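PDB 4LE4: beta-glucanase, which probably hydrolyses beta-glucosidic bonds in glucans as a family GH131 glycoside hydrolase. Local coordinates for residues 125-130 and 141-146. Sequence-based numbering, arbitrary orientation.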
# COMPACT_ATOMS: atom_id res chain seq x y z
N THR A 125 10.19 0.92 -6.27
CA THR A 125 8.85 0.97 -6.87
C THR A 125 7.86 1.42 -5.77
O THR A 125 8.15 1.29 -4.58
CB THR A 125 8.41 -0.36 -7.52
OG1 THR A 125 7.28 -0.09 -8.36
CG2 THR A 125 8.03 -1.41 -6.46
N GLU A 126 6.74 2.00 -6.18
CA GLU A 126 5.74 2.53 -5.24
C GLU A 126 4.64 3.17 -6.07
O GLU A 126 4.75 3.25 -7.31
CB GLU A 126 6.41 3.65 -4.42
CG GLU A 126 6.85 4.88 -5.30
CD GLU A 126 7.88 5.79 -4.64
OE1 GLU A 126 7.75 6.02 -3.43
OE2 GLU A 126 8.81 6.31 -5.32
N LEU A 127 3.56 3.61 -5.41
CA LEU A 127 2.56 4.40 -6.12
C LEU A 127 2.80 5.82 -5.57
O LEU A 127 3.40 5.99 -4.50
CB LEU A 127 1.11 4.00 -5.78
CG LEU A 127 0.71 2.57 -6.11
CD1 LEU A 127 -0.81 2.42 -5.83
CD2 LEU A 127 1.04 2.21 -7.54
N LYS A 128 2.36 6.82 -6.33
CA LYS A 128 2.46 8.20 -5.88
C LYS A 128 1.19 8.89 -6.27
O LYS A 128 0.46 8.47 -7.17
CB LYS A 128 3.63 8.92 -6.55
CG LYS A 128 4.99 8.48 -6.04
CD LYS A 128 6.08 9.44 -6.52
CE LYS A 128 7.42 9.06 -5.89
NZ LYS A 128 8.44 10.12 -6.12
N SER A 129 0.90 9.99 -5.57
CA SER A 129 -0.26 10.76 -5.91
C SER A 129 0.04 12.21 -5.50
O SER A 129 0.98 12.47 -4.74
CB SER A 129 -1.51 10.23 -5.17
OG SER A 129 -1.52 10.62 -3.80
N GLY A 130 -0.78 13.13 -6.00
CA GLY A 130 -0.59 14.52 -5.66
C GLY A 130 0.41 15.26 -6.54
O GLY A 130 0.96 14.72 -7.48
N THR A 141 -4.04 15.10 -9.88
CA THR A 141 -5.15 14.26 -9.45
C THR A 141 -4.94 12.80 -9.87
O THR A 141 -5.83 11.98 -9.73
CB THR A 141 -6.47 14.74 -10.07
OG1 THR A 141 -6.33 14.77 -11.49
CG2 THR A 141 -6.84 16.17 -9.57
N LEU A 142 -3.77 12.51 -10.41
CA LEU A 142 -3.47 11.15 -10.87
C LEU A 142 -2.90 10.23 -9.79
O LEU A 142 -2.23 10.70 -8.87
CB LEU A 142 -2.41 11.21 -11.97
CG LEU A 142 -2.71 11.99 -13.24
CD1 LEU A 142 -1.46 11.97 -14.17
CD2 LEU A 142 -3.93 11.40 -13.92
N LEU A 143 -3.17 8.93 -9.92
CA LEU A 143 -2.57 7.90 -9.07
C LEU A 143 -1.53 7.34 -10.06
O LEU A 143 -1.87 7.00 -11.19
CB LEU A 143 -3.58 6.81 -8.71
CG LEU A 143 -3.08 5.68 -7.80
CD1 LEU A 143 -2.52 6.24 -6.48
CD2 LEU A 143 -4.26 4.73 -7.54
N ARG A 144 -0.28 7.22 -9.64
CA ARG A 144 0.79 6.77 -10.53
C ARG A 144 1.55 5.58 -9.98
O ARG A 144 1.70 5.43 -8.77
CB ARG A 144 1.85 7.86 -10.67
CG ARG A 144 1.35 9.23 -11.09
CD ARG A 144 2.30 10.28 -10.52
NE ARG A 144 1.99 11.65 -10.92
CZ ARG A 144 2.54 12.27 -11.97
NH1 ARG A 144 2.21 13.53 -12.25
NH2 ARG A 144 3.40 11.62 -12.76
N TRP A 145 2.06 4.76 -10.89
CA TRP A 145 2.93 3.66 -10.50
C TRP A 145 4.31 4.13 -10.97
O TRP A 145 4.47 4.45 -12.14
CB TRP A 145 2.55 2.38 -11.22
CG TRP A 145 3.55 1.29 -10.95
CD1 TRP A 145 3.87 0.74 -9.72
CD2 TRP A 145 4.36 0.61 -11.92
NE1 TRP A 145 4.83 -0.23 -9.89
CE2 TRP A 145 5.15 -0.34 -11.22
CE3 TRP A 145 4.50 0.71 -13.31
CZ2 TRP A 145 6.07 -1.18 -11.87
CZ3 TRP A 145 5.42 -0.13 -13.97
CH2 TRP A 145 6.18 -1.06 -13.24
N CYS A 146 5.28 4.16 -10.07
CA CYS A 146 6.63 4.61 -10.37
C CYS A 146 7.64 3.48 -10.17
O CYS A 146 7.43 2.56 -9.36
CB CYS A 146 7.02 5.75 -9.44
SG CYS A 146 5.91 7.15 -9.60
O HOH W 1 0.09 12.52 -9.09
O HOH W 2 -3.81 12.74 -6.56
O HOH W 3 1.79 15.88 -10.26
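E126 pairs with C146 and K128 with R144 in antiparallel hydrogen-bonded register, the two strand axes approaching to 4.6 Å at 160° between their directions; R144 N reaches K128 O at 2.9 Å. At the E126 end, C146 O is gripped twice, by E126 N and by the hydroxyl of T125, whose OG1 lies 2.8 Å from C146 O. A chi1 of -165° swings OG1 away from the T125 nitrogen and across to this carbonyl; it also takes a weak, bent bond (117°) from the indole NE1 of W145. With an alanine in place of T125, the indole N-H would probably lose this acceptor and C146 O its hydroxyl donor. The hairpin belongs to an antiparallel sheet of the concanavalin-like catalytic domain, with strands 115-120 and 150-156 flanking the pair. L127 shares a face with W145 and L143; L127 CD2 lies at the indole edge, 3.9 Å from W145 CD1, while F178 stacks on that ring. On the reverse face, the extended K128 chain passes C146 SG, 3.8 Å from K128 CD, before its amine pairs with E114. Near the loop, one water accepts from R144 NE in the guanidinium plane, within hydrogen-bonding distance of G130 O and L142 O; R144 NH2 bonds T151.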